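Local coordinates for SusD homolog (Bacteroides thetaiotaomicron VPI-5482, PDB 3IV0), which is of unknown specific function but, as an outer-membrane protein of the SusD family, probably binds glycans at the cell surface, at residues W215-F219 against F454-W459; D385-C389 against N405-L411; D413-W417 against K438-Y444. All blocks are in the same frame, centred on the assembly; numbering follows the deposited sequence.

Interaction 1: W215-F219 against F454-W459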
ATOM      1  N   TRP A 215       5.567   4.015 -10.891  1.00  9.28           N
ATOM      2  CA  TRP A 215       4.421   3.721 -11.732  1.00  9.67           C
ATOM      3  C   TRP A 215       4.594   4.436 -13.071  1.00 10.18           C
ATOM      4  O   TRP A 215       4.265   3.881 -14.126  1.00  9.98           O
ATOM      5  CB  TRP A 215       3.061   4.043 -11.046  1.00  9.27           C
ATOM      6  CG  TRP A 215       2.632   2.921 -10.227  1.00  8.46           C
ATOM      7  CD1 TRP A 215       3.180   2.510  -9.054  1.00  8.71           C
ATOM      8  CD2 TRP A 215       1.586   2.000 -10.532  1.00  7.77           C
ATOM      9  NE1 TRP A 215       2.561   1.361  -8.618  1.00  8.92           N
ATOM     10  CE2 TRP A 215       1.559   1.039  -9.506  1.00  7.80           C
ATOM     11  CE3 TRP A 215       0.656   1.898 -11.570  1.00  9.32           C
ATOM     12  CZ2 TRP A 215       0.652  -0.030  -9.518  1.00  8.62           C
ATOM     13  CZ3 TRP A 215      -0.245   0.861 -11.571  1.00  9.27           C
ATOM     14  CH2 TRP A 215      -0.241  -0.086 -10.563  1.00  9.81           C
ATOM     15  N   LEU A 216       5.115   5.646 -13.058  1.00  9.26           N
ATOM     16  CA  LEU A 216       5.382   6.387 -14.318  1.00  9.79           C
ATOM     17  C   LEU A 216       6.463   5.695 -15.154  1.00 10.07           C
ATOM     18  O   LEU A 216       6.430   5.743 -16.385  1.00 10.46           O
ATOM     19  CB  LEU A 216       5.754   7.846 -14.011  1.00 10.09           C
ATOM     20  CG  LEU A 216       4.518   8.691 -13.648  1.00 10.23           C
ATOM     21  CD1 LEU A 216       4.913   9.987 -12.955  1.00 11.26           C
ATOM     22  CD2 LEU A 216       3.701   9.029 -14.889  1.00 11.23           C
ATOM     23  N   VAL A 217       7.392   5.007 -14.527  1.00  9.37           N
ATOM     24  CA  VAL A 217       8.388   4.218 -15.263  1.00 10.78           C
ATOM     25  C   VAL A 217       7.697   3.217 -16.176  1.00 10.36           C
ATOM     26  O   VAL A 217       8.114   3.026 -17.316  1.00 12.44           O
ATOM     27  CB  VAL A 217       9.340   3.465 -14.280  1.00 10.12           C
ATOM     28  CG1 VAL A 217      10.071   2.295 -15.006  1.00 12.13           C
ATOM     29  CG2 VAL A 217      10.330   4.444 -13.682  1.00 10.55           C
ATOM     30  N   GLN A 218       6.634   2.571 -15.702  1.00 10.09           N
ATOM     31  CA  GLN A 218       5.932   1.552 -16.452  1.00 10.58           C
ATOM     32  C   GLN A 218       5.021   2.151 -17.515  1.00 10.95           C
ATOM     33  O   GLN A 218       4.931   1.638 -18.634  1.00 11.37           O
ATOM     34  CB  GLN A 218       5.063   0.718 -15.508  1.00 11.75           C
ATOM     35  CG  GLN A 218       4.237  -0.364 -16.197  1.00 12.39           C
ATOM     36  CD  GLN A 218       5.066  -1.374 -16.974  1.00 16.10           C
ATOM     37  OE1 GLN A 218       6.174  -1.789 -16.560  1.00 16.41           O
ATOM     38  NE2 GLN A 218       4.511  -1.803 -18.091  1.00 16.79           N
ATOM     39  N   PHE A 219       4.296   3.208 -17.174  1.00 10.12           N
ATOM     40  CA  PHE A 219       3.217   3.704 -18.017  1.00 11.62           C
ATOM     41  C   PHE A 219       3.565   4.927 -18.838  1.00 11.41           C
ATOM     42  O   PHE A 219       2.784   5.336 -19.689  1.00 12.96           O
ATOM     43  CB  PHE A 219       1.943   3.871 -17.181  1.00 10.31           C
ATOM     44  CG  PHE A 219       1.406   2.566 -16.707  1.00 11.62           C
ATOM     45  CD1 PHE A 219       0.721   1.755 -17.569  1.00 12.10           C
ATOM     46  CD2 PHE A 219       1.631   2.119 -15.422  1.00 10.32           C
ATOM     47  CE1 PHE A 219       0.241   0.531 -17.152  1.00 12.95           C
ATOM     48  CE2 PHE A 219       1.155   0.896 -15.008  1.00 10.54           C
ATOM     49  CZ  PHE A 219       0.458   0.111 -15.882  1.00 11.44           C
ATOM     50  N   PHE A 454      -2.590  -7.635 -20.301  1.00 10.73           N
ATOM     51  CA  PHE A 454      -2.067  -6.450 -19.606  1.00 10.86           C
ATOM     52  C   PHE A 454      -2.198  -5.213 -20.450  1.00 11.29           C
ATOM     53  O   PHE A 454      -2.649  -4.141 -19.968  1.00 11.49           O
ATOM     54  CB  PHE A 454      -0.613  -6.693 -19.259  1.00 12.01           C
ATOM     55  CG  PHE A 454       0.060  -5.550 -18.559  1.00 11.82           C
ATOM     56  CD1 PHE A 454       0.679  -4.547 -19.290  1.00 14.93           C
ATOM     57  CD2 PHE A 454       0.142  -5.512 -17.190  1.00 12.79           C
ATOM     58  CE1 PHE A 454       1.358  -3.525 -18.657  1.00 17.65           C
ATOM     59  CE2 PHE A 454       0.825  -4.485 -16.562  1.00 14.24           C
ATOM     60  CZ  PHE A 454       1.413  -3.494 -17.279  1.00 17.20           C
ATOM     61  N   ASN A 455      -1.782  -5.304 -21.707  1.00 10.70           N
ATOM     62  CA  ASN A 455      -1.758  -4.149 -22.592  1.00 12.65           C
ATOM     63  C   ASN A 455      -3.135  -3.557 -22.855  1.00 12.65           C
ATOM     64  O   ASN A 455      -3.238  -2.380 -23.185  1.00 14.26           O
ATOM     65  CB  ASN A 455      -1.098  -4.532 -23.934  1.00 11.59           C
ATOM     66  CG  ASN A 455       0.388  -4.776 -23.824  1.00 16.29           C
ATOM     67  OD1 ASN A 455       1.044  -4.295 -22.901  1.00 17.19           O
ATOM     68  ND2 ASN A 455       0.946  -5.472 -24.822  1.00 15.91           N
ATOM     69  N   VAL A 456      -4.181  -4.357 -22.743  1.00 12.02           N
ATOM     70  CA  VAL A 456      -5.545  -3.882 -22.926  1.00 12.52           C
ATOM     71  C   VAL A 456      -6.252  -3.675 -21.568  1.00 14.32           C
ATOM     72  O   VAL A 456      -7.477  -3.541 -21.528  1.00 14.22           O
ATOM     73  CB  VAL A 456      -6.388  -4.783 -23.886  1.00 13.89           C
ATOM     74  CG1 VAL A 456      -5.782  -4.767 -25.293  1.00 15.26           C
ATOM     75  CG2 VAL A 456      -6.530  -6.202 -23.413  1.00 14.67           C
ATOM     76  N   GLY A 457      -5.506  -3.587 -20.484  1.00 12.45           N
ATOM     77  CA  GLY A 457      -6.092  -3.147 -19.227  1.00 11.14           C
ATOM     78  C   GLY A 457      -6.544  -4.238 -18.293  1.00 13.18           C
ATOM     79  O   GLY A 457      -7.273  -3.967 -17.314  1.00 11.87           O
ATOM     80  N   ALA A 458      -6.121  -5.482 -18.498  1.00 10.68           N
ATOM     81  CA  ALA A 458      -6.488  -6.569 -17.599  1.00 11.20           C
ATOM     82  C   ALA A 458      -5.864  -6.481 -16.214  1.00 11.40           C
ATOM     83  O   ALA A 458      -6.174  -7.302 -15.358  1.00 10.98           O
ATOM     84  CB  ALA A 458      -6.185  -7.955 -18.221  1.00 12.35           C
ATOM     85  N   TRP A 459      -4.971  -5.520 -15.989  1.00  9.66           N
ATOM     86  CA  TRP A 459      -4.426  -5.275 -14.632  1.00  9.87           C
ATOM     87  C   TRP A 459      -5.360  -4.381 -13.794  1.00 10.00           C
ATOM     88  O   TRP A 459      -5.148  -4.264 -12.591  1.00  9.84           O
ATOM     89  CB  TRP A 459      -3.030  -4.665 -14.718  1.00 10.53           C
ATOM     90  CG  TRP A 459      -2.986  -3.362 -15.404  1.00  9.06           C
ATOM     91  CD1 TRP A 459      -2.750  -3.152 -16.708  1.00 12.27           C
ATOM     92  CD2 TRP A 459      -3.170  -2.044 -14.826  1.00  9.71           C
ATOM     93  NE1 TRP A 459      -2.783  -1.819 -17.000  1.00 10.91           N
ATOM     94  CE2 TRP A 459      -3.030  -1.113 -15.851  1.00  8.89           C
ATOM     95  CE3 TRP A 459      -3.434  -1.574 -13.534  1.00  8.45           C
ATOM     96  CZ2 TRP A 459      -3.132   0.284 -15.640  1.00  9.15           C
ATOM     97  CZ3 TRP A 459      -3.496  -0.234 -13.335  1.00  9.26           C
ATOM     98  CH2 TRP A 459      -3.389   0.675 -14.368  1.00 10.75           C
TER
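An aromatic cluster of Trp-215, Phe-219 and Trp-459 joins the C-terminal end of helix 202-219 to the turn that follows helix 451-455. The closest approach within it is Phe-219 CZ to Trp-459 CZ2, 3.6 Å. CZ and CE1 of Phe-219 both meet the CZ2 side of the indole, and the ring planes are inclined at 39° with centroids 5.0 Å apart. Trp-215 supplies the second indole contact: its CZ3 is 3.9 Å from CZ3 of Trp-459, which arrives at the edge of the Trp-215 ring, near its plane, with the six-membered rings inclined at 59°. A further ring, Phe-454, meets Phe-219 where the two CZ atoms come within 4.0 Å, and within its own segment it lays one face over CD1 of Trp-459. The indole of Trp-459 reaches this position because its CG stands between the backbone N and carbonyl carbon (chi1 61°), which turns the ring toward helix 202-219. The backbone before it is shaped by a Schellman motif: Gly-457, at positive phi, is the C-prime residue, and its N bonds to Phe-454 O at 3.0 Å. Around the cluster, Met-162 touches both Phe-219 and Trp-459, while Phe-136 meets Trp-215 edge-to-face. No hydrogen bond crosses between 215-219 and 454-459; the 208 Å² they bury comes mainly from ring-to-ring packing between the end of helix 202-219 and the turn after helix 451-455, so the hold is probably largely apolar.

Interaction 2: D385-C389 against N405-L411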
ATOM      1  N   ASP A 385      25.919   0.379  -8.636  1.00 16.36           N
ATOM      2  CA  ASP A 385      25.436  -0.928  -8.175  1.00 15.48           C
ATOM      3  C   ASP A 385      25.951  -1.202  -6.798  1.00 15.65           C
ATOM      4  O   ASP A 385      25.299  -1.878  -5.998  1.00 14.47           O
ATOM      5  CB  ASP A 385      25.841  -2.084  -9.114  1.00 16.49           C
ATOM      6  CG  ASP A 385      24.935  -2.222 -10.351  1.00 18.59           C
ATOM      7  OD1 ASP A 385      23.889  -1.541 -10.459  1.00 20.40           O
ATOM      8  OD2 ASP A 385      25.258  -3.013 -11.267  1.00 19.80           O
ATOM      9  N   THR A 386      27.114  -0.655  -6.458  1.00 14.80           N
ATOM     10  CA  THR A 386      27.633  -0.844  -5.122  1.00 17.09           C
ATOM     11  C   THR A 386      26.698  -0.214  -4.061  1.00 16.52           C
ATOM     12  O   THR A 386      26.419  -0.819  -3.004  1.00 14.03           O
ATOM     13  CB  THR A 386      29.098  -0.366  -4.999  1.00 20.46           C
ATOM     14  OG1 THR A 386      29.175   1.005  -5.340  1.00 30.96           O
ATOM     15  CG2 THR A 386      29.991  -1.175  -5.935  1.00 23.33           C
ATOM     16  N   LYS A 387      26.200   0.989  -4.341  1.00 15.46           N
ATOM     17  CA  LYS A 387      25.283   1.630  -3.407  1.00 13.72           C
ATOM     18  C   LYS A 387      23.949   0.898  -3.386  1.00 13.99           C
ATOM     19  O   LYS A 387      23.344   0.738  -2.327  1.00 12.67           O
ATOM     20  CB  LYS A 387      25.057   3.107  -3.758  1.00 16.11           C
ATOM     21  CG  LYS A 387      24.119   3.830  -2.815  1.00 19.74           C
ATOM     22  CD  LYS A 387      24.764   4.094  -1.487  1.00 28.51           C
ATOM     23  CE  LYS A 387      24.114   5.252  -0.737  1.00 33.06           C
ATOM     24  NZ  LYS A 387      24.839   5.505   0.548  1.00 36.38           N
ATOM     25  N   ALA A 388      23.505   0.446  -4.537  1.00 12.57           N
ATOM     26  CA  ALA A 388      22.296  -0.371  -4.568  1.00 13.21           C
ATOM     27  C   ALA A 388      22.411  -1.605  -3.666  1.00 13.13           C
ATOM     28  O   ALA A 388      21.502  -1.919  -2.913  1.00 12.54           O
ATOM     29  CB  ALA A 388      21.941  -0.762  -5.988  1.00 13.68           C
ATOM     30  N   CYS A 389      23.545  -2.306  -3.720  1.00 12.60           N
ATOM     31  CA  CYS A 389      23.810  -3.410  -2.822  1.00 11.49           C
ATOM     32  C   CYS A 389      23.849  -3.013  -1.378  1.00 12.28           C
ATOM     33  O   CYS A 389      23.336  -3.716  -0.518  1.00 12.79           O
ATOM     34  CB  CYS A 389      25.116  -4.132  -3.200  1.00 12.56           C
ATOM     35  SG  CYS A 389      25.086  -5.086  -4.685  1.00 15.25           S
ATOM     36  N   ASN A 405      26.139  -9.405  -3.190  1.00 14.98           N
ATOM     37  CA  ASN A 405      27.216  -8.706  -3.849  1.00 14.46           C
ATOM     38  C   ASN A 405      27.153  -9.064  -5.314  1.00 13.18           C
ATOM     39  O   ASN A 405      27.723 -10.060  -5.769  1.00 14.91           O
ATOM     40  CB  ASN A 405      28.564  -9.106  -3.266  1.00 13.67           C
ATOM     41  CG  ASN A 405      29.687  -8.258  -3.836  1.00 15.01           C
ATOM     42  OD1 ASN A 405      29.438  -7.214  -4.417  1.00 15.56           O
ATOM     43  ND2 ASN A 405      30.934  -8.709  -3.658  1.00 15.17           N
ATOM     44  N   THR A 406      26.413  -8.271  -6.059  1.00 11.72           N
ATOM     45  CA  THR A 406      26.182  -8.544  -7.445  1.00 12.95           C
ATOM     46  C   THR A 406      25.786  -7.277  -8.163  1.00 11.87           C
ATOM     47  O   THR A 406      25.917  -6.190  -7.628  1.00 13.31           O
ATOM     48  CB  THR A 406      25.194  -9.724  -7.638  1.00 13.19           C
ATOM     49  OG1 THR A 406      25.266 -10.151  -9.007  1.00 16.28           O
ATOM     50  CG2 THR A 406      23.781  -9.370  -7.204  1.00 15.20           C
ATOM     51  N   SER A 407      25.372  -7.403  -9.404  1.00 12.15           N
ATOM     52  CA  SER A 407      25.199  -6.278 -10.264  1.00 11.54           C
ATOM     53  C   SER A 407      24.178  -6.621 -11.350  1.00 13.16           C
ATOM     54  O   SER A 407      23.744  -7.767 -11.480  1.00 12.97           O
ATOM     55  CB  SER A 407      26.574  -5.957 -10.887  1.00 12.53           C
ATOM     56  OG  SER A 407      27.011  -7.018 -11.762  1.00 14.21           O
ATOM     57  N   GLY A 408      23.826  -5.629 -12.128  1.00 14.22           N
ATOM     58  CA  GLY A 408      23.072  -5.876 -13.345  1.00 16.45           C
ATOM     59  C   GLY A 408      21.782  -6.624 -13.107  1.00 16.23           C
ATOM     60  O   GLY A 408      21.072  -6.382 -12.114  1.00 15.51           O
ATOM     61  N   SER A 409      21.447  -7.506 -14.023  1.00 16.53           N
ATOM     62  CA  SER A 409      20.176  -8.201 -13.940  1.00 19.25           C
ATOM     63  C   SER A 409      20.046  -9.008 -12.669  1.00 18.12           C
ATOM     64  O   SER A 409      18.949  -9.064 -12.085  1.00 16.42           O
ATOM     65  CB  SER A 409      19.987  -9.071 -15.172  1.00 22.74           C
ATOM     66  OG  SER A 409      19.895  -8.216 -16.290  1.00 27.64           O
ATOM     67  N   GLU A 410      21.114  -9.634 -12.198  1.00 17.20           N
ATOM     68  CA  GLU A 410      21.035 -10.408 -10.981  1.00 15.05           C
ATOM     69  C   GLU A 410      20.669  -9.517  -9.790  1.00 13.69           C
ATOM     70  O   GLU A 410      19.900  -9.922  -8.913  1.00 12.85           O
ATOM     71  CB  GLU A 410      22.357 -11.136 -10.717  1.00 16.13           C
ATOM     72  CG  GLU A 410      22.282 -12.144  -9.619  1.00 19.90           C
ATOM     73  CD  GLU A 410      23.496 -13.057  -9.522  1.00 28.77           C
ATOM     74  OE1 GLU A 410      24.639 -12.608  -9.776  1.00 21.08           O
ATOM     75  OE2 GLU A 410      23.299 -14.244  -9.171  1.00 38.44           O
ATOM     76  N   LEU A 411      21.204  -8.307  -9.773  1.00 14.06           N
ATOM     77  CA  LEU A 411      20.931  -7.346  -8.696  1.00 12.96           C
ATOM     78  C   LEU A 411      19.482  -6.861  -8.789  1.00 13.15           C
ATOM     79  O   LEU A 411      18.773  -6.798  -7.776  1.00 13.49           O
ATOM     80  CB  LEU A 411      21.937  -6.190  -8.715  1.00 12.23           C
ATOM     81  CG  LEU A 411      21.689  -5.097  -7.667  1.00 12.51           C
ATOM     82  CD1 LEU A 411      21.658  -5.718  -6.262  1.00 13.84           C
ATOM     83  CD2 LEU A 411      22.735  -4.014  -7.863  1.00 15.19           C
TER
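Gly-408 N donates to Asp-385 OD2 at 3.1 Å, the one hydrogen bond between 385-389 and 405-411. Its N-H...O angle of 160° is fairly straight, yet the donor reaches the oxygen from above the carboxylate, 47° out of its plane. Ser-407 CB also lies against OD2, at 3.2 Å. The carboxylate of Asp-385 extends from the first turn of helix 385-398 to the chain entering helix 408-422. The other oxygen, OD1, is 3.8 Å from Leu-411 CD2, so the acid also lies alongside an apolar branch, the two side chains running past each other in opposite directions. The branches of Leu-411 divide the remaining packing. CD2 meets Ala-388 CB at 3.8 Å, whereas CD1 rests against Cys-389 SG at the same distance; with CG anti to the backbone N (chi1 177°), the leucine projects toward helix 385-398. Cys-389 SG additionally lies 3.3 Å from Thr-406 O, so the sulfur touches both the leucine and the loop backbone. Within that loop, Thr-406 OG1 donates to Glu-410 OE1 at 2.6 Å, tying the approach to the helix to its first turn. Beyond the two segments, Ala-388 packs on Leu-378 and Leu-411 on Ala-379, both from helix 367-381. A hydrogen bond at the start of the two helices and leucine packing further along thus join the consecutive helices 385-398 and 408-422 in a helical layer, consistent with the TPR-related helices of the SusD fold.

Interaction 3: D413-W417 against K438-Y444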
ATOM      1  N   ASP A 413      16.939  -8.454 -10.017  1.00 14.09           N
ATOM      2  CA  ASP A 413      16.132  -9.565  -9.557  1.00 14.00           C
ATOM      3  C   ASP A 413      16.198  -9.673  -8.048  1.00 13.28           C
ATOM      4  O   ASP A 413      15.188  -9.896  -7.378  1.00 12.46           O
ATOM      5  CB  ASP A 413      16.578 -10.914 -10.168  1.00 14.81           C
ATOM      6  CG  ASP A 413      16.138 -11.115 -11.595  1.00 21.64           C
ATOM      7  OD1 ASP A 413      15.435 -10.264 -12.157  1.00 21.23           O
ATOM      8  OD2 ASP A 413      16.542 -12.163 -12.153  1.00 25.01           O
ATOM      9  N   ALA A 414      17.388  -9.575  -7.463  1.00 13.48           N
ATOM     10  CA  ALA A 414      17.525  -9.706  -6.015  1.00 11.66           C
ATOM     11  C   ALA A 414      16.656  -8.689  -5.280  1.00 10.77           C
ATOM     12  O   ALA A 414      16.091  -8.991  -4.243  1.00 11.92           O
ATOM     13  CB  ALA A 414      19.019  -9.561  -5.573  1.00 12.36           C
ATOM     14  N   ILE A 415      16.635  -7.469  -5.776  1.00 10.24           N
ATOM     15  CA  ILE A 415      15.864  -6.426  -5.121  1.00 10.03           C
ATOM     16  C   ILE A 415      14.353  -6.706  -5.259  1.00 10.51           C
ATOM     17  O   ILE A 415      13.619  -6.555  -4.268  1.00 10.71           O
ATOM     18  CB  ILE A 415      16.236  -5.054  -5.682  1.00 11.89           C
ATOM     19  CG1 ILE A 415      17.696  -4.697  -5.353  1.00 11.82           C
ATOM     20  CG2 ILE A 415      15.261  -3.966  -5.158  1.00 11.46           C
ATOM     21  CD1 ILE A 415      18.284  -3.581  -6.234  1.00 12.27           C
ATOM     22  N   PHE A 416      13.905  -7.140  -6.444  1.00 10.81           N
ATOM     23  CA  PHE A 416      12.498  -7.524  -6.619  1.00 11.14           C
ATOM     24  C   PHE A 416      12.127  -8.624  -5.631  1.00 10.71           C
ATOM     25  O   PHE A 416      11.130  -8.521  -4.934  1.00 11.03           O
ATOM     26  CB  PHE A 416      12.231  -8.008  -8.037  1.00 12.57           C
ATOM     27  CG  PHE A 416      10.927  -8.694  -8.183  1.00 13.49           C
ATOM     28  CD1 PHE A 416       9.758  -7.969  -8.277  1.00 15.19           C
ATOM     29  CD2 PHE A 416      10.850 -10.071  -8.181  1.00 13.01           C
ATOM     30  CE1 PHE A 416       8.534  -8.630  -8.350  1.00 13.99           C
ATOM     31  CE2 PHE A 416       9.636 -10.721  -8.282  1.00 15.05           C
ATOM     32  CZ  PHE A 416       8.479  -9.986  -8.365  1.00 15.13           C
ATOM     33  N   TRP A 417      12.936  -9.663  -5.508  1.00 11.33           N
ATOM     34  CA  TRP A 417      12.567 -10.789  -4.663  1.00  9.61           C
ATOM     35  C   TRP A 417      12.658 -10.402  -3.211  1.00 10.19           C
ATOM     36  O   TRP A 417      11.877 -10.894  -2.371  1.00 10.67           O
ATOM     37  CB  TRP A 417      13.434 -12.021  -4.964  1.00 12.21           C
ATOM     38  CG  TRP A 417      13.075 -12.683  -6.255  1.00 12.10           C
ATOM     39  CD1 TRP A 417      13.819 -12.730  -7.375  1.00 13.83           C
ATOM     40  CD2 TRP A 417      11.865 -13.397  -6.539  1.00 11.23           C
ATOM     41  NE1 TRP A 417      13.156 -13.419  -8.350  1.00 14.15           N
ATOM     42  CE2 TRP A 417      11.952 -13.840  -7.866  1.00 14.13           C
ATOM     43  CE3 TRP A 417      10.725 -13.690  -5.804  1.00 15.36           C
ATOM     44  CZ2 TRP A 417      10.949 -14.578  -8.472  1.00 15.01           C
ATOM     45  CZ3 TRP A 417       9.730 -14.426  -6.414  1.00 17.05           C
ATOM     46  CH2 TRP A 417       9.850 -14.853  -7.731  1.00 17.19           C
ATOM     47  N   LYS A 438       6.183  -7.410 -14.322  1.00 11.18           N
ATOM     48  CA  LYS A 438       6.438  -8.792 -13.977  1.00 10.86           C
ATOM     49  C   LYS A 438       5.149  -9.588 -13.850  1.00 11.31           C
ATOM     50  O   LYS A 438       5.197 -10.809 -13.775  1.00 11.86           O
ATOM     51  CB  LYS A 438       7.312  -8.908 -12.718  1.00 11.25           C
ATOM     52  CG  LYS A 438       8.762  -8.552 -13.010  1.00 12.59           C
ATOM     53  CD  LYS A 438       9.609  -8.481 -11.771  1.00 13.78           C
ATOM     54  CE  LYS A 438      11.091  -8.558 -12.091  1.00 20.63           C
ATOM     55  NZ  LYS A 438      11.680  -7.339 -12.661  1.00 24.36           N
ATOM     56  N   VAL A 439       3.998  -8.908 -13.827  1.00 11.41           N
ATOM     57  CA  VAL A 439       2.700  -9.552 -13.704  1.00 11.43           C
ATOM     58  C   VAL A 439       2.387 -10.460 -14.883  1.00 10.77           C
ATOM     59  O   VAL A 439       1.521 -11.352 -14.765  1.00 13.65           O
ATOM     60  CB  VAL A 439       1.566  -8.533 -13.454  1.00 12.58           C
ATOM     61  CG1 VAL A 439       1.151  -7.753 -14.721  1.00 11.70           C
ATOM     62  CG2 VAL A 439       0.324  -9.218 -12.795  1.00 14.19           C
ATOM     63  N   TYR A 440       3.075 -10.249 -16.008  1.00 11.83           N
ATOM     64  CA  TYR A 440       2.856 -11.113 -17.175  1.00 11.84           C
ATOM     65  C   TYR A 440       4.076 -11.976 -17.453  1.00 14.30           C
ATOM     66  O   TYR A 440       4.196 -12.524 -18.554  1.00 16.76           O
ATOM     67  CB  TYR A 440       2.442 -10.290 -18.405  1.00 14.28           C
ATOM     68  CG  TYR A 440       3.335  -9.147 -18.739  1.00 13.59           C
ATOM     69  CD1 TYR A 440       4.576  -9.372 -19.350  1.00 15.79           C
ATOM     70  CD2 TYR A 440       2.957  -7.841 -18.478  1.00 14.20           C
ATOM     71  CE1 TYR A 440       5.386  -8.350 -19.660  1.00 18.45           C
ATOM     72  CE2 TYR A 440       3.777  -6.785 -18.793  1.00 15.93           C
ATOM     73  CZ  TYR A 440       4.997  -7.059 -19.413  1.00 15.84           C
ATOM     74  OH  TYR A 440       5.870  -6.057 -19.726  1.00 24.23           O
ATOM     75  N   ASN A 441       4.928 -12.194 -16.450  1.00 12.90           N
ATOM     76  CA  ASN A 441       6.150 -12.971 -16.601  1.00 13.70           C
ATOM     77  C   ASN A 441       6.156 -14.122 -15.608  1.00 14.64           C
ATOM     78  O   ASN A 441       6.250 -13.919 -14.406  1.00 13.83           O
ATOM     79  CB  ASN A 441       7.359 -12.044 -16.397  1.00 13.17           C
ATOM     80  CG  ASN A 441       8.665 -12.685 -16.790  1.00 15.00           C
ATOM     81  OD1 ASN A 441       8.839 -13.900 -16.671  1.00 17.43           O
ATOM     82  ND2 ASN A 441       9.613 -11.848 -17.209  1.00 18.75           N
ATOM     83  N   ARG A 442       6.045 -15.351 -16.111  0.60 15.60           N
ATOM     84  CA  ARG A 442       5.994 -16.521 -15.242  0.60 16.89           C
ATOM     85  C   ARG A 442       7.276 -16.752 -14.428  0.60 14.23           C
ATOM     86  O   ARG A 442       7.255 -17.465 -13.435  0.60 16.70           O
ATOM     87  CB  ARG A 442       5.652 -17.775 -16.060  0.60 17.34           C
ATOM     88  CG  ARG A 442       5.194 -18.943 -15.219  0.60 22.56           C
ATOM     89  CD  ARG A 442       4.791 -20.115 -16.103  0.60 23.43           C
ATOM     90  NE  ARG A 442       3.711 -19.740 -17.014  0.60 23.23           N
ATOM     91  CZ  ARG A 442       2.419 -19.710 -16.691  0.60 22.18           C
ATOM     92  NH1 ARG A 442       2.024 -20.046 -15.472  0.60 26.02           N
ATOM     93  NH2 ARG A 442       1.521 -19.357 -17.593  0.60 29.76           N
ATOM     94  N   ASN A 443       8.372 -16.115 -14.829  1.00 15.83           N
ATOM     95  CA  ASN A 443       9.617 -16.196 -14.055  1.00 17.55           C
ATOM     96  C   ASN A 443       9.525 -15.473 -12.698  1.00 17.52           C
ATOM     97  O   ASN A 443      10.318 -15.756 -11.785  1.00 18.08           O
ATOM     98  CB  ASN A 443      10.779 -15.621 -14.856  1.00 19.54           C
ATOM     99  CG  ASN A 443      11.088 -16.439 -16.098  1.00 22.68           C
ATOM    100  OD1 ASN A 443      11.103 -15.932 -17.223  1.00 31.46           O
ATOM    101  ND2 ASN A 443      11.298 -17.716 -15.897  1.00 24.87           N
ATOM    102  N   TYR A 444       8.547 -14.570 -12.574  1.00 14.58           N
ATOM    103  CA  TYR A 444       8.390 -13.731 -11.373  1.00 15.20           C
ATOM    104  C   TYR A 444       7.015 -13.815 -10.719  1.00 16.71           C
ATOM    105  O   TYR A 444       6.846 -13.350  -9.602  1.00 18.43           O
ATOM    106  CB  TYR A 444       8.667 -12.280 -11.737  1.00 14.39           C
ATOM    107  CG  TYR A 444      10.038 -12.082 -12.310  1.00 14.72           C
ATOM    108  CD1 TYR A 444      11.150 -12.058 -11.493  1.00 15.85           C
ATOM    109  CD2 TYR A 444      10.226 -11.937 -13.667  1.00 14.75           C
ATOM    110  CE1 TYR A 444      12.414 -11.885 -12.020  1.00 15.49           C
ATOM    111  CE2 TYR A 444      11.486 -11.779 -14.215  1.00 16.03           C
ATOM    112  CZ  TYR A 444      12.574 -11.743 -13.387  1.00 17.09           C
ATOM    113  OH  TYR A 444      13.838 -11.592 -13.922  1.00 20.73           O
TER
HETATM  114  O   HOH W   1      14.391  -7.887 -12.471  1.00 30.29           O
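Polar bonding links Asp-413 to the loop: Tyr-444 OH donates to its OD1 at 2.7 Å, on the syn side and 31° out of the carboxylate plane. A water grips the same oxygen, donating to Asp-413 OD1 at 2.6 Å while accepting from Lys-438 NZ at 2.8 Å. The water bridges the carboxylate and the ammonium, whose OD1 and NZ lie 4.8 Å apart, which probably favours an ionised carboxylate.

Aliphatic-to-ring packing comes from the same lysine. Its CD lies over one face of Phe-416, 3.6 Å from the ring centroid, a CH-pi contact, and within the loop its CE covers the centre of one face of Tyr-444; the bend at chi4 (75°) then turns NZ toward the water.

Aromatic contacts complete the set. Tyr-444 directs its edge toward the face of Phe-416 in an offset edge-to-face pair, with planes at 84° and centroids 5.5 Å apart. The side chains of Trp-417 and Tyr-444 cross at about a right angle, Trp-417 CZ2 approaching Tyr-444 CD1 at 3.9 Å, while Asn-443 O comes to the indole edge near its plane. Inside the loop, Asn-441 OD1 accepts from Asn-443 N in an Asx turn.

Helix 408-422 thus packs against the loop between helices 429-436 and 451-455: Leu-433 of helix 429-436 packs on Phe-416 and Lys-438, and helix 367-381 touches Ile-415.

How the interactions relate
Interactions 2 and 3 follow one another along the chain and share helix 408-422: 405-411 runs into the start of the helix and 413-417 lies further along it; their centres are about 16 Å apart. Interaction 1 spans both, pairing helix 202-219 with a segment that comes after them. Its centre is about 15 Å from that of interaction 3 and about 26 Å from that of interaction 2, which it does not touch. Direct packing connects interactions 1 and 3, where Phe-454 CD2 lies 3.5 Å from Val-439 CG1. Helix 408-422 and the 438-444 loop therefore form a continuous route from the peripheral helix pair to the aromatic cluster, joining C-terminal helices to helix 202-219.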